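Local coordinates for protein periplasmic beta-glucosidase (PDB 6R5T) that probably hydrolyses terminal, non-reducing beta-D-glucosyl residues in the periplasm, releasing beta-D-glucose, as a glycoside hydrolase of family 3, at residues A475-S480 / L515-G520; E361-L366 / L536-S541; L70-F75 / G325-P330; S124-I129 / A174-A179; T653-Y658 / V716-D721. The protein carries 1 engineered substitution. All blocks are in the same frame, centred on the assembly; numbering follows the deposited sequence.

Contact 1 of 5, residues A475-S480 / L515-G520; sequences AVVGES and LVLMNG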
# COMPACT_ATOMS: atom_id res chain seq x y z
N ALA A 475 24.85 -13.36 19.11
CA ALA A 475 24.16 -12.08 19.32
C ALA A 475 22.66 -12.34 19.25
O ALA A 475 22.18 -12.85 18.23
CB ALA A 475 24.59 -11.06 18.30
N VAL A 476 21.94 -12.05 20.30
CA VAL A 476 20.50 -12.32 20.44
C VAL A 476 19.83 -10.94 20.36
O VAL A 476 19.85 -10.16 21.30
CB VAL A 476 20.11 -13.10 21.71
CG1 VAL A 476 18.68 -13.60 21.58
CG2 VAL A 476 21.06 -14.25 21.97
N VAL A 477 19.26 -10.67 19.20
CA VAL A 477 18.88 -9.31 18.79
C VAL A 477 17.54 -9.37 18.06
O VAL A 477 17.11 -10.45 17.62
CB VAL A 477 19.95 -8.69 17.90
CG1 VAL A 477 21.18 -8.33 18.72
CG2 VAL A 477 20.30 -9.55 16.70
N GLY A 478 16.92 -8.19 17.93
CA GLY A 478 15.72 -8.04 17.10
C GLY A 478 14.69 -7.20 17.82
O GLY A 478 15.05 -6.22 18.46
N GLU A 479 13.44 -7.59 17.76
CA GLU A 479 12.32 -6.80 18.32
C GLU A 479 11.96 -7.30 19.70
O GLU A 479 12.07 -8.50 19.97
CB GLU A 479 11.06 -6.90 17.44
CG GLU A 479 11.25 -6.41 16.02
CD GLU A 479 9.95 -6.58 15.21
OE1 GLU A 479 9.29 -7.63 15.35
OE2 GLU A 479 9.62 -5.63 14.42
N SER A 480 11.54 -6.42 20.58
CA SER A 480 10.79 -6.81 21.77
C SER A 480 9.35 -7.11 21.37
O SER A 480 8.89 -6.67 20.30
CB SER A 480 10.90 -5.76 22.86
OG SER A 480 10.25 -4.56 22.46
N LEU A 515 23.89 -14.66 14.52
CA LEU A 515 22.72 -13.87 14.94
C LEU A 515 21.57 -14.79 15.25
O LEU A 515 21.19 -15.63 14.42
CB LEU A 515 22.30 -12.93 13.82
CG LEU A 515 23.26 -11.88 13.35
CD1 LEU A 515 22.47 -10.87 12.55
CD2 LEU A 515 24.03 -11.25 14.49
N VAL A 516 21.03 -14.64 16.45
CA VAL A 516 19.78 -15.27 16.87
C VAL A 516 18.72 -14.18 16.90
O VAL A 516 18.80 -13.26 17.72
CB VAL A 516 19.92 -15.99 18.23
CG1 VAL A 516 18.57 -16.48 18.69
CG2 VAL A 516 20.93 -17.11 18.19
N LEU A 517 17.81 -14.20 15.94
CA LEU A 517 16.86 -13.10 15.74
C LEU A 517 15.55 -13.45 16.45
O LEU A 517 15.03 -14.58 16.27
CB LEU A 517 16.55 -13.02 14.25
CG LEU A 517 17.64 -12.60 13.28
CD1 LEU A 517 17.01 -12.46 11.89
CD2 LEU A 517 18.32 -11.33 13.73
N MET A 518 15.02 -12.50 17.20
CA MET A 518 13.64 -12.58 17.72
C MET A 518 12.90 -11.44 17.06
O MET A 518 13.42 -10.31 16.93
CB MET A 518 13.54 -12.49 19.23
CG MET A 518 14.30 -13.52 19.90
SD MET A 518 13.64 -13.70 21.60
CE MET A 518 14.99 -14.72 22.17
N ASN A 519 11.66 -11.69 16.70
CA ASN A 519 10.88 -10.69 15.97
C ASN A 519 9.51 -11.28 15.68
O ASN A 519 9.35 -12.53 15.63
CB ASN A 519 11.50 -10.33 14.61
CG ASN A 519 11.95 -11.50 13.78
OD1 ASN A 519 12.83 -12.28 14.22
ND2 ASN A 519 11.42 -11.66 12.57
N GLY A 520 8.54 -10.39 15.43
CA GLY A 520 7.16 -10.83 15.19
C GLY A 520 6.69 -10.51 13.80
O GLY A 520 5.50 -10.68 13.51

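Contact 2 of 5, residues E361-L366 / L536-S541; sequences EGLVLL and LETWFS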
# COMPACT_ATOMS: atom_id res chain seq x y z
N GLU A 361 10.63 -26.82 15.40
CA GLU A 361 10.19 -26.98 14.01
C GLU A 361 10.03 -25.65 13.28
O GLU A 361 10.05 -25.68 12.06
CB GLU A 361 8.87 -27.76 13.96
CG GLU A 361 8.97 -29.19 14.49
CD GLU A 361 9.93 -30.09 13.71
OE1 GLU A 361 10.17 -29.80 12.50
OE2 GLU A 361 10.49 -31.04 14.33
N GLY A 362 9.88 -24.57 14.02
CA GLY A 362 9.59 -23.24 13.46
C GLY A 362 10.86 -22.44 13.17
O GLY A 362 10.78 -21.39 12.49
N LEU A 363 11.99 -22.87 13.71
CA LEU A 363 13.22 -22.06 13.60
C LEU A 363 13.75 -22.11 12.17
O LEU A 363 13.74 -23.21 11.55
CB LEU A 363 14.28 -22.57 14.58
CG LEU A 363 13.82 -22.63 16.03
CD1 LEU A 363 14.95 -23.17 16.88
CD2 LEU A 363 13.32 -21.32 16.56
N VAL A 364 14.13 -20.96 11.62
CA VAL A 364 14.49 -20.87 10.19
C VAL A 364 15.95 -20.48 10.09
O VAL A 364 16.35 -19.37 10.54
CB VAL A 364 13.59 -19.90 9.38
CG1 VAL A 364 13.99 -19.91 7.92
CG2 VAL A 364 12.12 -20.23 9.51
N LEU A 365 16.75 -21.34 9.48
CA LEU A 365 18.16 -20.97 9.22
C LEU A 365 18.20 -20.11 7.98
O LEU A 365 17.84 -20.57 6.87
CB LEU A 365 18.97 -22.26 9.07
CG LEU A 365 20.47 -22.04 8.87
CD1 LEU A 365 21.10 -21.34 10.07
CD2 LEU A 365 21.15 -23.37 8.61
N LEU A 366 18.61 -18.86 8.11
CA LEU A 366 18.64 -17.92 6.98
C LEU A 366 20.03 -17.84 6.34
O LEU A 366 20.10 -17.44 5.18
CB LEU A 366 18.19 -16.55 7.46
CG LEU A 366 16.70 -16.45 7.84
CD1 LEU A 366 16.38 -15.08 8.35
CD2 LEU A 366 15.84 -16.77 6.65
N LEU A 536 19.88 -17.20 12.46
CA LEU A 536 18.79 -18.13 12.82
C LEU A 536 17.59 -17.26 13.21
O LEU A 536 17.66 -16.49 14.15
CB LEU A 536 19.19 -19.04 13.97
CG LEU A 536 18.18 -20.09 14.38
CD1 LEU A 536 17.96 -21.10 13.22
CD2 LEU A 536 18.58 -20.77 15.69
N GLU A 537 16.52 -17.39 12.45
CA GLU A 537 15.23 -16.72 12.74
C GLU A 537 14.48 -17.55 13.79
O GLU A 537 14.17 -18.72 13.49
CB GLU A 537 14.47 -16.59 11.43
CG GLU A 537 13.02 -16.16 11.62
CD GLU A 537 12.94 -14.76 12.14
OE1 GLU A 537 12.87 -13.83 11.31
OE2 GLU A 537 12.97 -14.57 13.39
N THR A 538 14.20 -16.98 14.96
CA THR A 538 13.53 -17.73 16.03
C THR A 538 12.18 -17.11 16.38
O THR A 538 11.50 -17.60 17.32
CB THR A 538 14.40 -17.82 17.30
OG1 THR A 538 14.37 -16.60 18.05
CG2 THR A 538 15.81 -18.19 16.93
N TRP A 539 11.74 -16.07 15.66
CA TRP A 539 10.41 -15.48 15.89
C TRP A 539 10.30 -15.08 17.36
O TRP A 539 11.26 -14.50 17.87
CB TRP A 539 9.33 -16.46 15.47
CG TRP A 539 9.53 -17.11 14.15
CD1 TRP A 539 9.88 -18.40 13.92
CD2 TRP A 539 9.39 -16.48 12.87
NE1 TRP A 539 9.95 -18.63 12.59
CE2 TRP A 539 9.63 -17.49 11.91
CE3 TRP A 539 9.10 -15.17 12.44
CZ2 TRP A 539 9.60 -17.22 10.55
CZ3 TRP A 539 9.08 -14.93 11.08
CH2 TRP A 539 9.32 -15.94 10.16
N PHE A 540 9.22 -15.40 18.04
CA PHE A 540 9.20 -15.48 19.53
C PHE A 540 8.85 -16.94 19.80
O PHE A 540 7.73 -17.35 19.44
CB PHE A 540 8.24 -14.48 20.17
CG PHE A 540 8.55 -13.03 19.89
CD1 PHE A 540 9.76 -12.47 20.27
CD2 PHE A 540 7.67 -12.27 19.18
CE1 PHE A 540 10.06 -11.15 19.99
CE2 PHE A 540 7.97 -10.95 18.88
CZ PHE A 540 9.17 -10.40 19.28
N SER A 541 9.77 -17.73 20.34
CA SER A 541 9.66 -19.22 20.30
C SER A 541 8.97 -19.83 21.54
O SER A 541 8.82 -21.05 21.58
CB SER A 541 11.00 -19.83 20.04
OG SER A 541 11.24 -19.87 18.64

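Contact 3 of 5, residues L70-F75 / G325-P330; sequences LKIPLF and GLFADP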
# COMPACT_ATOMS: atom_id res chain seq x y z
N LEU A 70 -33.77 -18.21 35.37
CA LEU A 70 -33.62 -19.38 34.46
C LEU A 70 -32.30 -20.16 34.62
O LEU A 70 -32.24 -21.27 34.08
CB LEU A 70 -33.80 -18.91 33.01
CG LEU A 70 -35.20 -18.45 32.65
CD1 LEU A 70 -35.26 -17.89 31.24
CD2 LEU A 70 -36.19 -19.59 32.81
N LYS A 71 -31.33 -19.62 35.32
CA LYS A 71 -30.06 -20.31 35.64
C LYS A 71 -29.35 -20.70 34.34
O LYS A 71 -28.80 -21.79 34.27
CB LYS A 71 -30.33 -21.52 36.55
CG LYS A 71 -31.08 -21.07 37.82
CD LYS A 71 -31.62 -22.15 38.69
CE LYS A 71 -32.39 -21.56 39.87
NZ LYS A 71 -33.64 -20.92 39.42
N ILE A 72 -29.37 -19.83 33.33
CA ILE A 72 -28.67 -20.13 32.05
C ILE A 72 -27.18 -19.96 32.33
O ILE A 72 -26.75 -18.89 32.75
CB ILE A 72 -29.16 -19.21 30.91
CG1 ILE A 72 -30.65 -19.45 30.60
CG2 ILE A 72 -28.30 -19.42 29.69
CD1 ILE A 72 -31.23 -18.46 29.67
N PRO A 73 -26.36 -21.00 32.08
CA PRO A 73 -24.93 -20.93 32.39
C PRO A 73 -24.19 -19.94 31.48
O PRO A 73 -24.63 -19.66 30.36
CB PRO A 73 -24.40 -22.31 32.09
CG PRO A 73 -25.32 -22.82 31.06
CD PRO A 73 -26.70 -22.29 31.46
N LEU A 74 -23.13 -19.38 32.05
CA LEU A 74 -22.19 -18.54 31.27
C LEU A 74 -21.33 -19.46 30.43
O LEU A 74 -21.12 -20.62 30.80
CB LEU A 74 -21.30 -17.78 32.25
CG LEU A 74 -22.05 -16.82 33.16
CD1 LEU A 74 -21.18 -16.47 34.34
CD2 LEU A 74 -22.48 -15.58 32.41
N PHE A 75 -20.77 -18.89 29.36
CA PHE A 75 -19.48 -19.41 28.86
C PHE A 75 -18.37 -18.39 29.17
O PHE A 75 -18.63 -17.19 29.36
CB PHE A 75 -19.55 -19.85 27.40
CG PHE A 75 -19.60 -18.75 26.37
CD1 PHE A 75 -18.48 -18.02 26.04
CD2 PHE A 75 -20.76 -18.51 25.66
CE1 PHE A 75 -18.53 -17.06 25.03
CE2 PHE A 75 -20.83 -17.54 24.67
CZ PHE A 75 -19.71 -16.81 24.36
N GLY A 325 -21.84 -28.13 26.02
CA GLY A 325 -22.28 -29.07 27.07
C GLY A 325 -22.76 -28.37 28.32
O GLY A 325 -22.91 -29.04 29.35
N LEU A 326 -22.89 -27.05 28.30
CA LEU A 326 -23.09 -26.26 29.53
C LEU A 326 -24.52 -26.41 30.05
O LEU A 326 -24.70 -26.19 31.23
CB LEU A 326 -22.68 -24.81 29.29
CG LEU A 326 -21.18 -24.64 29.02
CD1 LEU A 326 -20.92 -23.23 28.48
CD2 LEU A 326 -20.33 -24.86 30.28
N PHE A 327 -25.48 -26.76 29.23
CA PHE A 327 -26.85 -27.04 29.74
C PHE A 327 -26.87 -28.42 30.40
O PHE A 327 -27.65 -28.61 31.33
CB PHE A 327 -27.91 -26.94 28.67
CG PHE A 327 -28.20 -25.53 28.26
CD1 PHE A 327 -28.85 -24.69 29.14
CD2 PHE A 327 -27.79 -25.04 27.04
CE1 PHE A 327 -29.12 -23.37 28.81
CE2 PHE A 327 -28.10 -23.74 26.69
CZ PHE A 327 -28.72 -22.89 27.58
N ALA A 328 -26.00 -29.34 30.00
CA ALA A 328 -25.94 -30.69 30.60
C ALA A 328 -25.18 -30.63 31.93
O ALA A 328 -25.58 -31.28 32.90
CB ALA A 328 -25.32 -31.65 29.62
N ASP A 329 -24.10 -29.84 31.99
CA ASP A 329 -23.35 -29.62 33.23
C ASP A 329 -22.55 -28.34 33.09
O ASP A 329 -21.51 -28.34 32.43
CB ASP A 329 -22.43 -30.80 33.55
CG ASP A 329 -21.59 -30.64 34.82
OD1 ASP A 329 -21.83 -29.69 35.61
OD2 ASP A 329 -20.66 -31.46 34.98
N PRO A 330 -22.99 -27.27 33.77
CA PRO A 330 -22.31 -25.98 33.73
C PRO A 330 -20.90 -26.06 34.32
O PRO A 330 -20.10 -25.10 34.10
CB PRO A 330 -23.17 -25.02 34.54
CG PRO A 330 -24.31 -25.83 35.10
CD PRO A 330 -24.23 -27.24 34.57

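Contact 4 of 5, residues S124-I129 / A174-A179; sequences SPMVDI and AVKHFA. With BGC (beta-D-glucopyranose), chain C.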
# COMPACT_ATOMS: atom_id res chain seq x y z
N SER A 124 -9.60 -17.42 18.72
CA SER A 124 -8.50 -18.05 17.94
C SER A 124 -9.17 -19.09 17.05
O SER A 124 -10.21 -19.61 17.44
CB SER A 124 -7.49 -18.67 18.89
OG SER A 124 -6.35 -19.26 18.25
N PRO A 125 -8.64 -19.45 15.87
CA PRO A 125 -7.38 -18.92 15.32
C PRO A 125 -7.57 -17.55 14.65
O PRO A 125 -8.63 -17.21 14.16
CB PRO A 125 -7.04 -19.96 14.27
CG PRO A 125 -8.36 -20.45 13.78
CD PRO A 125 -9.21 -20.49 15.03
N MET A 126 -6.49 -16.78 14.63
CA MET A 126 -6.37 -15.60 13.76
C MET A 126 -5.89 -16.05 12.40
O MET A 126 -4.83 -16.66 12.33
CB MET A 126 -5.39 -14.61 14.41
CG MET A 126 -5.30 -13.26 13.71
SD MET A 126 -4.22 -13.32 12.29
CE MET A 126 -3.75 -11.58 12.16
N VAL A 127 -6.67 -15.80 11.36
CA VAL A 127 -6.41 -16.33 10.00
C VAL A 127 -6.42 -15.22 8.96
O VAL A 127 -6.67 -15.52 7.77
CB VAL A 127 -7.42 -17.43 9.69
CG1 VAL A 127 -7.32 -18.52 10.75
CG2 VAL A 127 -8.86 -16.97 9.56
N ASP A 128 -6.10 -14.00 9.37
CA ASP A 128 -6.02 -12.87 8.43
C ASP A 128 -4.76 -13.03 7.57
O ASP A 128 -3.69 -13.22 8.12
CB ASP A 128 -6.00 -11.56 9.19
CG ASP A 128 -7.09 -11.40 10.23
OD1 ASP A 128 -8.21 -11.79 9.93
OD2 ASP A 128 -6.78 -10.88 11.28
N ILE A 129 -4.89 -12.97 6.23
CA ILE A 129 -3.74 -12.91 5.32
C ILE A 129 -2.99 -11.62 5.57
O ILE A 129 -3.60 -10.53 5.64
CB ILE A 129 -4.27 -12.99 3.87
CG1 ILE A 129 -4.89 -14.37 3.65
CG2 ILE A 129 -3.25 -12.66 2.82
CD1 ILE A 129 -3.92 -15.49 3.74
N ALA A 174 -13.40 -19.35 18.13
CA ALA A 174 -13.98 -18.13 17.58
C ALA A 174 -12.94 -17.58 16.58
O ALA A 174 -12.05 -16.88 17.00
CB ALA A 174 -14.34 -17.14 18.66
N VAL A 175 -13.09 -17.96 15.33
CA VAL A 175 -12.15 -17.58 14.24
C VAL A 175 -12.20 -16.06 14.10
O VAL A 175 -13.27 -15.43 14.22
CB VAL A 175 -12.42 -18.31 12.92
CG1 VAL A 175 -13.80 -18.05 12.35
CG2 VAL A 175 -11.33 -17.98 11.91
N LYS A 176 -11.04 -15.46 13.84
CA LYS A 176 -10.95 -13.96 13.79
C LYS A 176 -9.92 -13.59 12.72
O LYS A 176 -9.13 -14.45 12.32
CB LYS A 176 -10.60 -13.42 15.17
CG LYS A 176 -9.19 -13.69 15.66
CD LYS A 176 -8.99 -13.30 17.10
CE LYS A 176 -7.58 -13.41 17.59
NZ LYS A 176 -7.53 -13.09 19.04
N HIS A 177 -9.92 -12.36 12.23
CA HIS A 177 -10.84 -11.26 12.50
C HIS A 177 -11.67 -11.06 11.23
O HIS A 177 -11.11 -10.66 10.21
CB HIS A 177 -10.08 -9.99 12.86
CG HIS A 177 -9.18 -10.10 14.04
ND1 HIS A 177 -7.85 -10.45 13.89
CD2 HIS A 177 -9.39 -9.84 15.35
CE1 HIS A 177 -7.30 -10.40 15.11
NE2 HIS A 177 -8.20 -10.07 15.99
N PHE A 178 -12.96 -11.37 11.25
CA PHE A 178 -13.77 -11.42 10.01
C PHE A 178 -14.18 -9.99 9.71
O PHE A 178 -15.03 -9.44 10.43
CB PHE A 178 -14.96 -12.34 10.28
CG PHE A 178 -15.75 -12.68 9.06
CD1 PHE A 178 -15.18 -13.36 8.01
CD2 PHE A 178 -17.11 -12.39 8.99
CE1 PHE A 178 -15.93 -13.73 6.90
CE2 PHE A 178 -17.85 -12.71 7.86
CZ PHE A 178 -17.26 -13.39 6.81
N ALA A 179 -13.60 -9.33 8.67
CA ALA A 179 -12.67 -9.90 7.71
C ALA A 179 -11.71 -8.81 7.22
O ALA A 179 -12.05 -7.63 7.27
CB ALA A 179 -13.42 -10.47 6.52
C2 BGC C . -9.01 -10.18 20.74
C3 BGC C . -9.86 -9.27 21.65
C4 BGC C . -9.07 -7.94 21.79
C5 BGC C . -8.94 -7.35 20.38
C6 BGC C . -8.13 -6.08 20.34
C1 BGC C . -8.78 -9.47 19.40
O1 BGC C . -7.91 -10.31 18.71
O2 BGC C . -9.59 -11.45 20.47
O3 BGC C . -9.98 -9.89 22.94
O4 BGC C . -9.84 -7.06 22.63
O5 BGC C . -8.14 -8.21 19.61
O6 BGC C . -8.08 -5.57 19.00

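Contact 5 of 5, residues T653-Y658 / V716-D721; sequences TVVQLY and VFVGLD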
# COMPACT_ATOMS: atom_id res chain seq x y z
N THR A 653 13.12 -31.07 5.12
CA THR A 653 12.85 -29.91 4.26
C THR A 653 11.40 -29.99 3.80
O THR A 653 10.65 -30.91 4.22
CB THR A 653 13.84 -29.83 3.09
OG1 THR A 653 13.62 -28.59 2.40
CG2 THR A 653 13.65 -30.94 2.09
N VAL A 654 10.98 -28.98 3.08
CA VAL A 654 9.57 -28.88 2.65
C VAL A 654 9.57 -28.78 1.12
O VAL A 654 10.09 -27.75 0.57
CB VAL A 654 8.85 -27.68 3.26
CG1 VAL A 654 7.38 -27.67 2.84
CG2 VAL A 654 9.01 -27.67 4.80
N VAL A 655 8.99 -29.77 0.46
CA VAL A 655 8.81 -29.75 -1.00
C VAL A 655 7.53 -29.00 -1.31
O VAL A 655 6.47 -29.34 -0.72
CB VAL A 655 8.79 -31.16 -1.59
CG1 VAL A 655 8.67 -31.08 -3.10
CG2 VAL A 655 10.04 -31.92 -1.20
N GLN A 656 7.65 -27.96 -2.12
CA GLN A 656 6.52 -27.05 -2.38
C GLN A 656 6.07 -27.20 -3.83
O GLN A 656 6.92 -27.26 -4.71
CB GLN A 656 6.96 -25.60 -2.11
CG GLN A 656 7.40 -25.45 -0.66
CD GLN A 656 8.46 -24.40 -0.45
OE1 GLN A 656 8.35 -23.28 -1.00
NE2 GLN A 656 9.44 -24.69 0.40
N LEU A 657 4.76 -27.21 -4.04
CA LEU A 657 4.16 -27.26 -5.36
C LEU A 657 3.41 -25.97 -5.60
O LEU A 657 2.50 -25.62 -4.81
CB LEU A 657 3.25 -28.48 -5.50
CG LEU A 657 2.74 -28.66 -6.93
CD1 LEU A 657 2.58 -30.11 -7.28
CD2 LEU A 657 1.43 -27.91 -7.13
N TYR A 658 3.69 -25.34 -6.73
CA TYR A 658 3.02 -24.09 -7.14
C TYR A 658 2.37 -24.33 -8.49
O TYR A 658 2.89 -25.10 -9.31
CB TYR A 658 4.00 -22.91 -7.22
CG TYR A 658 4.71 -22.65 -5.91
CD1 TYR A 658 5.89 -23.30 -5.59
CD2 TYR A 658 4.21 -21.73 -5.01
CE1 TYR A 658 6.55 -23.05 -4.39
CE2 TYR A 658 4.85 -21.48 -3.81
CZ TYR A 658 6.04 -22.11 -3.51
OH TYR A 658 6.57 -21.84 -2.26
N VAL A 716 3.09 -26.36 -13.60
CA VAL A 716 3.29 -26.98 -12.28
C VAL A 716 4.74 -26.78 -11.92
O VAL A 716 5.62 -27.19 -12.68
CB VAL A 716 2.92 -28.48 -12.29
CG1 VAL A 716 3.15 -29.06 -10.91
CG2 VAL A 716 1.49 -28.71 -12.74
N PHE A 717 5.01 -26.10 -10.80
CA PHE A 717 6.38 -25.81 -10.33
C PHE A 717 6.62 -26.57 -9.03
O PHE A 717 5.71 -26.63 -8.18
CB PHE A 717 6.61 -24.36 -9.98
CG PHE A 717 6.34 -23.39 -11.08
CD1 PHE A 717 5.06 -23.02 -11.37
CD2 PHE A 717 7.40 -22.83 -11.78
CE1 PHE A 717 4.85 -22.08 -12.35
CE2 PHE A 717 7.17 -21.91 -12.79
CZ PHE A 717 5.88 -21.58 -13.09
N VAL A 718 7.76 -27.23 -8.93
CA VAL A 718 8.18 -27.85 -7.66
C VAL A 718 9.56 -27.36 -7.29
O VAL A 718 10.39 -27.15 -8.18
CB VAL A 718 8.08 -29.39 -7.74
CG1 VAL A 718 8.61 -30.00 -6.48
CG2 VAL A 718 6.62 -29.80 -7.96
N GLY A 719 9.76 -27.15 -6.01
CA GLY A 719 11.09 -26.83 -5.48
C GLY A 719 11.05 -26.70 -3.97
O GLY A 719 10.02 -26.94 -3.33
N LEU A 720 12.21 -26.37 -3.42
CA LEU A 720 12.37 -26.22 -1.94
C LEU A 720 12.21 -24.77 -1.47
O LEU A 720 12.32 -24.52 -0.26
CB LEU A 720 13.73 -26.79 -1.56
CG LEU A 720 13.95 -28.23 -1.97
CD1 LEU A 720 15.29 -28.72 -1.45
CD2 LEU A 720 12.85 -29.17 -1.47
N ASP A 721 11.89 -23.85 -2.38
CA ASP A 721 11.34 -22.52 -2.04
C ASP A 721 10.66 -21.98 -3.29
O ASP A 721 10.76 -22.55 -4.36
CB ASP A 721 12.38 -21.59 -1.39
CG ASP A 721 13.54 -21.21 -2.25
OD1 ASP A 721 13.30 -20.78 -3.37
OD2 ASP A 721 14.68 -21.35 -1.79

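Contact 1 of 5, residues A475-S480 / L515-G520
Ala475 meets Leu515 at the start of a parallel strand pair, its CB 3.9 Å from Leu515 CD2, while its carbonyl O accepts the N-H of Val516 in a nearly straight bond. On the other face of the sheet Val476 follows: CG1, placed anti to the backbone N (chi1 -167°), touches both Val516 CG1 and the methyl end of Met518, 3.9 Å from Met518 CE. Val477 then returns to the face of Ala475, where its CG2 rests 4.0 Å from Leu517 CD2. Its backbone is used twice, N giving to Val516 O and O taking the N-H of Met518, the usual ladder of parallel strands. Gly478 brings its CA to 3.2 Å from Met518 O, a close CA-H...O approach on a backbone with positive phi. Beyond the strand, Glu479 N adds a bond to Met518 O, and its carboxylate reaches forward along an extended chain: OE1 takes the N-H of Gly520 at 2.9 Å, almost in line with the C-O bond, whereas OE2 forms salt bridges with Arg490 and Arg521. Two arginines and a backbone N-H around it would probably favour the charged form. The pair frames a right-handed beta-alpha-beta crossover, with helix 497-508 against Ala475, Val477 and Leu515, helix 410-418 against Val476 and Met518, and strands 380-384 and 534-537 flanking the two.

Contact 2 of 5, residues E361-L366 / L536-S541
Val364 and Glu537 form an antiparallel hydrogen-bonded pair: Val364 N gives to Glu537 O at 2.9 Å, and Glu537 N returns a bond to Val364 O at 2.8 Å. A third bond comes from a side chain. The indole N-H of Trp539 reaches Gly362 O, with NE1 2.9 Å away; the oxygen lies in the ring plane, but the donor stands above the carbonyl plane, and the N-H...O angle of 145° is bent. Glu537 helps to place this ring, since OE2 receives Trp539 N while CG lies over the centre of one indole face, 3.6 Å above it; chi1 puts CG over the ring, and the bend at chi2 (67°) then turns OE2 back to Trp539 N. OE1 is held by Asn519.

These bonds add strand 364-368 as the antiparallel edge of an otherwise parallel sheet in the C-terminal domain of a family 3 glycosidase, just where helix 352-362 ends.

Apolar contacts fill both faces. Leu363 CD2 pushes in beside Thr538, 3.7 Å from its CB. Leu536 CD1 lies over the backbone of Val364 and touches CB of Leu363. On the face of Glu537, Val364 CG2 comes obliquely to Trp539 CZ2 at 4.1 Å, and Leu366 runs alongside Glu537, its CD1 3.9 Å from Glu537 CB.

Contact 3 of 5, residues L70-F75 / G325-P330
Pro73 sets its ring against three residues of the opposing turn, each met by a different carbon. CG comes within 3.8 Å of Leu326 CB and also close to the carbonyl O of Leu326; CD lies 3.7 Å from Phe327 CE1, the two side chains crossing at about a right angle; and CB meets Pro330 CB at 3.9 Å. No hydrogen bond joins the two segments; side-chain carbons meet one another and two carbonyl oxygens. Phe327 extends alongside Ile72, whose CG2, set anti to the backbone N, is the branch turned to the ring, 4.1 Å from the distal carbon CZ of Phe327. Leu326 reaches further along the chain, and its CD1 lies 3.8 Å from Phe75 CB and near Leu74 O. The backbone around Pro73 is anchored separately: Pro73 O accepts a bond from Lys321 of helix 307-323, and Leu74 N gives one to Gln62 of helix 55-65. Phe327 in turn meets the ring of Phe6. Gly325, with positive phi, ends helix 307-323 in a Schellman motif, and the turn after it packs on the loop that leads into strand 75-78, a helix end lying on an alpha-beta loop of the TIM-barrel-like N-terminal domain.

Contact 4 of 5, residues S124-I129 / A174-A179
The TIM-barrel-like N-terminal domain contributes the end of strand 172-178 to the sugar pocket; Lys176 and His177 of this strand reach the bound beta-D-glucopyranose, while the loop 124-129 braces them from behind. A single backbone bridge joins the two: Lys176 N gives to Pro125 O, and Val127 N gives to Lys176 O, each at 3.0 Å. The peptide bonds before Pro125, His177 and Ala179 are cis. Asp128 grips His177 with both carboxylate oxygens, OD1 taking the backbone N and OD2 the ring ND1 at 2.9 Å. The second bond uses the syn lone pair of OD2 and lies in the imidazole plane, which restrains the rotation of the ring; Tyr208 also bonds to OD1. This His-carboxylate pair leaves NE2 directed at the glucose. Met126 CG approaches the ring obliquely, 3.8 Å from His177 CE1, and Lys176 CG lies over the centre of one ring face. Val127 CG2 packs against Val175 CG2 at 3.6 Å, the two side chains meeting at about a right angle. Beyond CG the Lys176 chain is extended, its ammonium also bonded to Phe123 O, and Asp79, Arg137 and Glu486 also bond to the sugar. At the anomeric end, glucose O1 sits 2.8 Å from Lys176 NZ and 2.7 Å from His177 NE2, and the same NZ gives a further bond to O2.

Contact 5 of 5, residues T653-Y658 / V716-D721
Gln656 and Gly719 exchange two backbone bonds across an antiparallel pair: Gln656 N gives to Gly719 O at 2.8 Å, and Gly719 N gives to Gln656 O at 3.1 Å. Tyr658 and Phe717 repeat the pattern two residues on, Tyr658 N to Phe717 O and Phe717 N to Tyr658 O, both 2.8 Å. The Gln656 amide is also well supplied. NE2 gives to Val654 O, from above that carbonyl's plane, and to Gly611 O beyond the pair. OE1 accepts the hydroxyl of Tyr658, whose OH lies 2.6 Å away, in the amide plane and on a lone pair. The amide is thereby held from both ends, and its orientation is settled. Outside the pair, Leu720 O takes a bond from Lys562, and the carboxylate of Asp721 is bonded to Gln724 and to Ala723 N. The other face is apolar: Val655 CG1 presses on Val718 CG1 at 3.5 Å, and Leu657 CD1 touches both Val716 CG1, 3.8 Å away, and Val718 CG2. Strands 619-626 and 686-694 lie over this face, so the pair forms part of one layer of the beta-sandwich characteristic of a fibronectin type III-like domain.

From the N terminus, contact 3 opens first, and the turn after helix 307-323 closes a loop of some 250 residues that holds most of the N-terminal domain. Contact 4 opens and closes within that span, tying the loop after strand 121-122 to strand 172-178 at the sugar; the nearest atoms of the two contacts are about 8 Å apart. Contact 2 opens next, and contact 1 begins and ends before it closes. These two share a sheet in which strands 513-518 and 534-537 are neighbours, and they touch where Thr538 OG1 meets Leu517 O. Contact 5 follows, closing a helix-free span of 57 residues in the fibronectin type III-like domain, about 8 Å from contact 2 at the nearest atoms. No contacts cross.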